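Local coordinates for hypothetical protein GrpB (Enterococcus faecalis, PDB 2NRK) that is of unknown function but belongs to the GrpB family, whose relationship to nucleotidyltransferases makes a nucleotide-linked role possible, at residues P52-I63 / R99-F108. Residues are numbered along the deposited sequence; the frame is centred on the assembly and turned at random. Where two conformers were deposited one is given.
Sequences PIIDFLVIVEEI and RTHHVHIYQF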
ATOM      1  N   PRO A  52       3.407  -2.769 -27.217  1.00 26.94           N
ATOM      2  CA  PRO A  52       3.904  -4.097 -26.822  1.00 26.76           C
ATOM      3  C   PRO A  52       5.236  -4.022 -26.087  1.00 27.02           C
ATOM      4  O   PRO A  52       6.260  -4.554 -26.570  1.00 27.42           O
ATOM      5  CB  PRO A  52       4.062  -4.818 -28.162  1.00 27.46           C
ATOM      6  CG  PRO A  52       4.329  -3.761 -29.127  1.00 27.12           C
ATOM      7  CD  PRO A  52       3.574  -2.530 -28.667  1.00 27.66           C
ATOM      8  N   ILE A  53       5.219  -3.325 -24.953  1.00 26.13           N
ATOM      9  CA  ILE A  53       6.374  -3.184 -24.075  1.00 25.58           C
ATOM     10  C   ILE A  53       5.908  -3.698 -22.711  1.00 25.35           C
ATOM     11  O   ILE A  53       4.935  -3.182 -22.141  1.00 25.60           O
ATOM     12  CB  ILE A  53       6.812  -1.704 -23.910  1.00 25.89           C
ATOM     13  CG1 ILE A  53       7.162  -1.098 -25.283  1.00 27.82           C
ATOM     14  CG2 ILE A  53       7.995  -1.607 -22.961  1.00 26.76           C
ATOM     15  CD1 ILE A  53       7.459   0.392 -25.219  1.00 27.69           C
ATOM     16  N   ILE A  54       6.573  -4.737 -22.218  1.00 24.12           N
ATOM     17  CA  ILE A  54       6.130  -5.365 -20.972  1.00 23.94           C
ATOM     18  C   ILE A  54       6.717  -4.578 -19.806  1.00 24.01           C
ATOM     19  O   ILE A  54       7.941  -4.410 -19.736  1.00 23.70           O
ATOM     20  CB  ILE A  54       6.603  -6.835 -20.843  1.00 24.59           C
ATOM     21  CG1 ILE A  54       6.292  -7.694 -22.093  1.00 26.70           C
ATOM     22  CG2 ILE A  54       6.016  -7.483 -19.569  1.00 24.86           C
ATOM     23  CD1 ILE A  54       4.822  -7.826 -22.413  1.00 28.52           C
ATOM     24  N   ASP A  55       5.849  -4.129 -18.895  1.00 22.97           N
ATOM     25  CA  ASP A  55       6.288  -3.477 -17.649  1.00 23.82           C
ATOM     26  C   ASP A  55       6.341  -4.442 -16.480  1.00 23.74           C
ATOM     27  O   ASP A  55       5.339  -5.182 -16.210  1.00 23.55           O
ATOM     28  CB  ASP A  55       5.361  -2.319 -17.259  1.00 25.02           C
ATOM     29  CG  ASP A  55       5.400  -1.200 -18.270  1.00 28.48           C
ATOM     30  OD1 ASP A  55       6.364  -0.415 -18.236  1.00 28.49           O
ATOM     31  OD2 ASP A  55       4.458  -1.125 -19.104  1.00 29.16           O
ATOM     32  N   PHE A  56       7.467  -4.392 -15.771  1.00 23.37           N
ATOM     33  CA  PHE A  56       7.750  -5.206 -14.564  1.00 23.93           C
ATOM     34  C   PHE A  56       7.877  -4.327 -13.337  1.00 24.04           C
ATOM     35  O   PHE A  56       8.571  -3.282 -13.376  1.00 24.82           O
ATOM     36  CB  PHE A  56       9.069  -5.998 -14.716  1.00 23.48           C
ATOM     37  CG  PHE A  56       9.092  -6.908 -15.906  1.00 23.61           C
ATOM     38  CD1 PHE A  56       8.888  -8.276 -15.747  1.00 22.24           C
ATOM     39  CD2 PHE A  56       9.289  -6.404 -17.186  1.00 23.85           C
ATOM     40  CE1 PHE A  56       8.844  -9.138 -16.859  1.00 23.83           C
ATOM     41  CE2 PHE A  56       9.262  -7.258 -18.295  1.00 22.93           C
ATOM     42  CZ  PHE A  56       9.038  -8.635 -18.134  1.00 24.40           C
ATOM     43  N   LEU A  57       7.174  -4.723 -12.265  1.00 24.08           N
ATOM     44  CA  LEU A  57       7.329  -4.086 -10.944  1.00 24.23           C
ATOM     45  C   LEU A  57       8.105  -5.065 -10.086  1.00 23.83           C
ATOM     46  O   LEU A  57       7.651  -6.178  -9.859  1.00 24.15           O
ATOM     47  CB  LEU A  57       5.962  -3.781 -10.319  1.00 24.70           C
ATOM     48  CG  LEU A  57       6.002  -3.210  -8.875  1.00 23.72           C
ATOM     49  CD1 LEU A  57       6.793  -1.898  -8.799  1.00 26.49           C
ATOM     50  CD2 LEU A  57       4.577  -2.971  -8.345  1.00 25.10           C
ATOM     51  N   VAL A  58       9.310  -4.686  -9.712  1.00 22.67           N
ATOM     52  CA  VAL A  58      10.165  -5.552  -8.905  1.00 23.18           C
ATOM     53  C   VAL A  58      10.301  -4.885  -7.525  1.00 23.40           C
ATOM     54  O   VAL A  58      10.746  -3.729  -7.423  1.00 24.06           O
ATOM     55  CB  VAL A  58      11.561  -5.708  -9.565  1.00 23.78           C
ATOM     56  CG1 VAL A  58      12.442  -6.554  -8.686  1.00 25.03           C
ATOM     57  CG2 VAL A  58      11.445  -6.347 -10.946  1.00 25.29           C
ATOM     58  N   ILE A  59       9.941  -5.626  -6.481  1.00 22.58           N
ATOM     59  CA  ILE A  59       9.966  -5.091  -5.121  1.00 22.41           C
ATOM     60  C   ILE A  59      11.088  -5.800  -4.387  1.00 22.64           C
ATOM     61  O   ILE A  59      11.125  -7.042  -4.359  1.00 23.34           O
ATOM     62  CB  ILE A  59       8.601  -5.349  -4.421  1.00 22.15           C
ATOM     63  CG1 ILE A  59       7.482  -4.719  -5.254  1.00 22.29           C
ATOM     64  CG2 ILE A  59       8.667  -4.810  -3.015  1.00 23.13           C
ATOM     65  CD1 ILE A  59       6.083  -5.152  -4.749  1.00 23.11           C
ATOM     66  N   VAL A  60      12.013  -5.025  -3.824  1.00 22.59           N
ATOM     67  CA  VAL A  60      13.215  -5.576  -3.175  1.00 22.94           C
ATOM     68  C   VAL A  60      13.345  -5.144  -1.716  1.00 23.58           C
ATOM     69  O   VAL A  60      12.746  -4.139  -1.290  1.00 23.43           O
ATOM     70  CB  VAL A  60      14.538  -5.159  -3.938  1.00 23.54           C
ATOM     71  CG1 VAL A  60      14.502  -5.709  -5.364  1.00 21.93           C
ATOM     72  CG2 VAL A  60      14.734  -3.616  -3.922  1.00 23.35           C
ATOM     73  N   GLU A  61      14.149  -5.891  -0.953  1.00 23.28           N
ATOM     74  CA  GLU A  61      14.411  -5.534   0.444  1.00 24.24           C
ATOM     75  C   GLU A  61      15.293  -4.301   0.548  1.00 24.92           C
ATOM     76  O   GLU A  61      15.055  -3.436   1.398  1.00 25.21           O
ATOM     77  CB  GLU A  61      15.050  -6.711   1.188  1.00 24.46           C
ATOM     78  CG  GLU A  61      14.088  -7.866   1.319  1.00 27.46           C
ATOM     79  CD  GLU A  61      14.493  -8.878   2.395  1.00 34.89           C
ATOM     80  OE1 GLU A  61      15.014  -8.480   3.476  1.00 34.73           O
ATOM     81  OE2 GLU A  61      14.259 -10.078   2.128  1.00 37.38           O
ATOM     82  N   GLU A  62      16.316  -4.238  -0.317  1.00 25.61           N
ATOM     83  CA  GLU A  62      17.331  -3.183  -0.259  0.50 25.58           C
ATOM     84  C   GLU A  62      17.664  -2.678  -1.658  1.00 26.04           C
ATOM     85  O   GLU A  62      18.264  -3.400  -2.453  1.00 26.13           O
ATOM     86  CB  GLU A  62      18.623  -3.706   0.356  0.50 25.81           C
ATOM     87  CG  GLU A  62      18.550  -4.131   1.792  0.50 25.65           C
ATOM     88  CD  GLU A  62      19.908  -4.588   2.278  0.50 26.95           C
ATOM     89  OE1 GLU A  62      20.831  -3.746   2.300  0.50 26.08           O
ATOM     90  OE2 GLU A  62      20.048  -5.790   2.584  0.50 28.03           O
ATOM     91  N   ILE A  63      17.279  -1.440  -1.941  1.00 25.84           N
ATOM     92  CA  ILE A  63      17.467  -0.879  -3.283  1.00 26.81           C
ATOM     93  C   ILE A  63      18.937  -0.676  -3.645  1.00 28.11           C
ATOM     94  O   ILE A  63      19.344  -0.960  -4.764  1.00 27.97           O
ATOM     95  CB  ILE A  63      16.608   0.394  -3.533  1.00 26.84           C
ATOM     96  CG1 ILE A  63      16.520   0.704  -5.054  1.00 25.73           C
ATOM     97  CG2 ILE A  63      17.101   1.602  -2.771  1.00 28.44           C
ATOM     98  CD1 ILE A  63      15.724  -0.309  -5.865  1.00 25.08           C
ATOM     99  N   ARG A  99      12.403  -1.407 -28.273  1.00 33.33           N
ATOM    100  CA  ARG A  99      11.966  -1.366 -26.872  1.00 31.41           C
ATOM    101  C   ARG A  99      10.969  -2.493 -26.610  1.00 29.91           C
ATOM    102  O   ARG A  99       9.923  -2.549 -27.274  1.00 28.53           O
ATOM    103  CB  ARG A  99      11.344  -0.015 -26.530  1.00 32.39           C
ATOM    104  CG  ARG A  99      11.236   0.233 -25.055  1.00 34.33           C
ATOM    105  CD  ARG A  99      12.615   0.270 -24.345  1.00 35.32           C
ATOM    106  NE  ARG A  99      13.469   1.378 -24.791  1.00 37.57           N
ATOM    107  CZ  ARG A  99      13.314   2.649 -24.413  1.00 39.87           C
ATOM    108  NH1 ARG A  99      12.327   3.000 -23.575  1.00 37.85           N
ATOM    109  NH2 ARG A  99      14.154   3.571 -24.871  1.00 39.34           N
ATOM    110  N   THR A 100      11.275  -3.350 -25.626  1.00 26.91           N
ATOM    111  CA  THR A 100      10.464  -4.527 -25.347  1.00 26.70           C
ATOM    112  C   THR A 100      10.130  -4.716 -23.853  1.00 26.19           C
ATOM    113  O   THR A 100       9.132  -5.354 -23.530  1.00 26.01           O
ATOM    114  CB  THR A 100      11.158  -5.827 -25.839  1.00 28.39           C
ATOM    115  OG1 THR A 100      12.516  -5.882 -25.331  1.00 26.68           O
ATOM    116  CG2 THR A 100      11.180  -5.874 -27.372  1.00 28.21           C
ATOM    117  N   HIS A 101      11.013  -4.261 -22.969  1.00 25.23           N
ATOM    118  CA  HIS A 101      10.858  -4.528 -21.511  1.00 24.58           C
ATOM    119  C   HIS A 101      11.245  -3.281 -20.725  1.00 24.29           C
ATOM    120  O   HIS A 101      12.284  -2.682 -20.988  1.00 25.58           O
ATOM    121  CB  HIS A 101      11.747  -5.684 -21.019  1.00 24.26           C
ATOM    122  CG  HIS A 101      11.532  -6.989 -21.723  1.00 25.98           C
ATOM    123  ND1 HIS A 101      12.032  -7.252 -22.983  1.00 27.07           N
ATOM    124  CD2 HIS A 101      10.947  -8.132 -21.308  1.00 27.36           C
ATOM    125  CE1 HIS A 101      11.730  -8.492 -23.323  1.00 28.74           C
ATOM    126  NE2 HIS A 101      11.054  -9.045 -22.331  1.00 27.58           N
ATOM    127  N   HIS A 102      10.391  -2.875 -19.795  1.00 23.64           N
ATOM    128  CA  HIS A 102      10.695  -1.761 -18.863  1.00 23.74           C
ATOM    129  C   HIS A 102      10.564  -2.354 -17.455  1.00 24.13           C
ATOM    130  O   HIS A 102       9.548  -2.996 -17.145  1.00 24.27           O
ATOM    131  CB  HIS A 102       9.697  -0.640 -18.992  1.00 23.38           C
ATOM    132  CG  HIS A 102       9.894   0.192 -20.215  1.00 28.68           C
ATOM    133  ND1 HIS A 102       8.941   1.075 -20.670  1.00 31.34           N
ATOM    134  CD2 HIS A 102      10.930   0.266 -21.080  1.00 29.93           C
ATOM    135  CE1 HIS A 102       9.391   1.678 -21.754  1.00 29.06           C
ATOM    136  NE2 HIS A 102      10.595   1.212 -22.027  1.00 31.29           N
ATOM    137  N   VAL A 103      11.619  -2.226 -16.662  1.00 23.78           N
ATOM    138  CA  VAL A 103      11.625  -2.817 -15.317  1.00 24.03           C
ATOM    139  C   VAL A 103      11.715  -1.714 -14.295  1.00 24.54           C
ATOM    140  O   VAL A 103      12.626  -0.882 -14.354  1.00 23.47           O
ATOM    141  CB  VAL A 103      12.829  -3.805 -15.168  1.00 24.76           C
ATOM    142  CG1 VAL A 103      12.822  -4.460 -13.780  1.00 25.66           C
ATOM    143  CG2 VAL A 103      12.785  -4.873 -16.263  1.00 25.37           C
ATOM    144  N   HIS A 104      10.767  -1.702 -13.353  1.00 23.84           N
ATOM    145  CA  HIS A 104      10.649  -0.605 -12.391  1.00 24.11           C
ATOM    146  C   HIS A 104      10.915  -1.253 -11.036  1.00 24.01           C
ATOM    147  O   HIS A 104      10.077  -2.037 -10.560  1.00 24.10           O
ATOM    148  CB  HIS A 104       9.213  -0.050 -12.383  1.00 24.91           C
ATOM    149  CG  HIS A 104       8.691   0.322 -13.741  1.00 25.59           C
ATOM    150  ND1 HIS A 104       8.674   1.621 -14.202  1.00 30.90           N
ATOM    151  CD2 HIS A 104       8.203  -0.441 -14.746  1.00 28.31           C
ATOM    152  CE1 HIS A 104       8.168   1.644 -15.425  1.00 29.09           C
ATOM    153  NE2 HIS A 104       7.878   0.407 -15.783  1.00 27.86           N
ATOM    154  N   ILE A 105      12.089  -0.989 -10.469  1.00 23.57           N
ATOM    155  CA  ILE A 105      12.488  -1.655  -9.228  1.00 24.58           C
ATOM    156  C   ILE A 105      12.345  -0.647  -8.084  1.00 24.84           C
ATOM    157  O   ILE A 105      12.843   0.474  -8.164  1.00 25.69           O
ATOM    158  CB  ILE A 105      13.932  -2.187  -9.293  1.00 23.95           C
ATOM    159  CG1 ILE A 105      14.138  -3.070 -10.538  1.00 23.33           C
ATOM    160  CG2 ILE A 105      14.252  -3.012  -8.053  1.00 24.49           C
ATOM    161  CD1 ILE A 105      15.637  -3.482 -10.777  1.00 25.04           C
ATOM    162  N   TYR A 106      11.661  -1.057  -7.008  1.00 23.30           N
ATOM    163  CA  TYR A 106      11.538  -0.186  -5.838  1.00 23.65           C
ATOM    164  C   TYR A 106      11.803  -0.967  -4.549  1.00 22.59           C
ATOM    165  O   TYR A 106      11.593  -2.174  -4.490  1.00 22.96           O
ATOM    166  CB  TYR A 106      10.128   0.374  -5.712  1.00 24.26           C
ATOM    167  CG  TYR A 106       9.652   1.234  -6.872  1.00 25.19           C
ATOM    168  CD1 TYR A 106       9.920   2.601  -6.918  1.00 26.37           C
ATOM    169  CD2 TYR A 106       8.859   0.668  -7.865  1.00 26.22           C
ATOM    170  CE1 TYR A 106       9.393   3.392  -7.999  1.00 28.45           C
ATOM    171  CE2 TYR A 106       8.361   1.424  -8.921  1.00 28.99           C
ATOM    172  CZ  TYR A 106       8.621   2.758  -8.977  1.00 28.70           C
ATOM    173  OH  TYR A 106       8.036   3.461 -10.040  1.00 31.72           O
ATOM    174  N   GLN A 107      12.249  -0.256  -3.524  1.00 22.68           N
ATOM    175  CA  GLN A 107      12.366  -0.856  -2.201  1.00 22.02           C
ATOM    176  C   GLN A 107      10.970  -1.064  -1.589  1.00 22.05           C
ATOM    177  O   GLN A 107      10.040  -0.292  -1.864  1.00 22.56           O
ATOM    178  CB  GLN A 107      13.179   0.050  -1.284  1.00 22.64           C
ATOM    179  CG  GLN A 107      13.731  -0.670  -0.074  1.00 23.89           C
ATOM    180  CD  GLN A 107      14.865   0.127   0.547  1.00 25.18           C
ATOM    181  OE1 GLN A 107      16.027  -0.031   0.170  1.00 24.21           O
ATOM    182  NE2 GLN A 107      14.521   1.016   1.462  1.00 25.89           N
ATOM    183  N   PHE A 108      10.834  -2.101  -0.765  1.00 22.47           N
ATOM    184  CA  PHE A 108       9.554  -2.479  -0.170  1.00 21.67           C
ATOM    185  C   PHE A 108       8.793  -1.335   0.572  1.00 22.14           C
ATOM    186  O   PHE A 108       7.575  -1.425   0.786  1.00 22.97           O
ATOM    187  CB  PHE A 108       9.773  -3.600   0.861  1.00 21.93           C
ATOM    188  CG  PHE A 108      10.418  -3.113   2.114  1.00 22.02           C
ATOM    189  CD1 PHE A 108      11.800  -2.936   2.160  1.00 21.73           C
ATOM    190  CD2 PHE A 108       9.649  -2.793   3.237  1.00 22.18           C
ATOM    191  CE1 PHE A 108      12.422  -2.465   3.304  1.00 20.92           C
ATOM    192  CE2 PHE A 108      10.253  -2.308   4.398  1.00 19.54           C
ATOM    193  CZ  PHE A 108      11.641  -2.141   4.439  1.00 20.43           C
TER
HETATM  194  O   HOH W   1       8.099  -3.898 -28.640  1.00 33.91           O
HETATM  195  O   HOH W   2       7.914  -6.754 -25.443  1.00 39.59           O
HETATM  196  O   HOH W   3       6.590   1.715 -19.741  1.00 39.85           O
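D55 and H104 meet across two neighbouring parallel strands, 54-60 and 101-107, inside a mixed sheet; with H102 they form a polar patch on a face that L57, I59 and Y106 continue. Backbone bonds run from I54 N to T100 O at one end to F108 N and V60 O at the other, fixing the register.

Among the side-chain bonds, H104 NE2 donates to the anti side of D55 OD1 over 3.0 Å, nearly straight at 169° and close to the imidazole plane. A water links the same oxygen to H102 ND1, while R99 NH1 donates to H102 NE2 at 2.9 Å; two ring nitrogens suit histidine to this double role. At the end of strand 101-107, Q107, extended past CG, carries OE1 to I63 N (2.8 Å), in the chain that follows strand 54-60; an amide oxygen suits this backbone donor.

Among apolar contacts, I53 CG2 lies 3.6 Å above the centre of the H102 ring, a CH-pi contact. L57 CD1 meets the edge of Y106 at CD2, 3.4 Å away. On the other face V58 meets V103 and I105, beta-branched residues suited to extended strands; F56 and V58 also touch helix 14-30.

Separately, the F56 and H101 rings meet rim to rim, CE2 3.6 Å from CD2.

D55 thus sets the rotation of the H104 ring, and R99 and the water hold H102, adding side-chain ties to the backbone bonds joining two central strands.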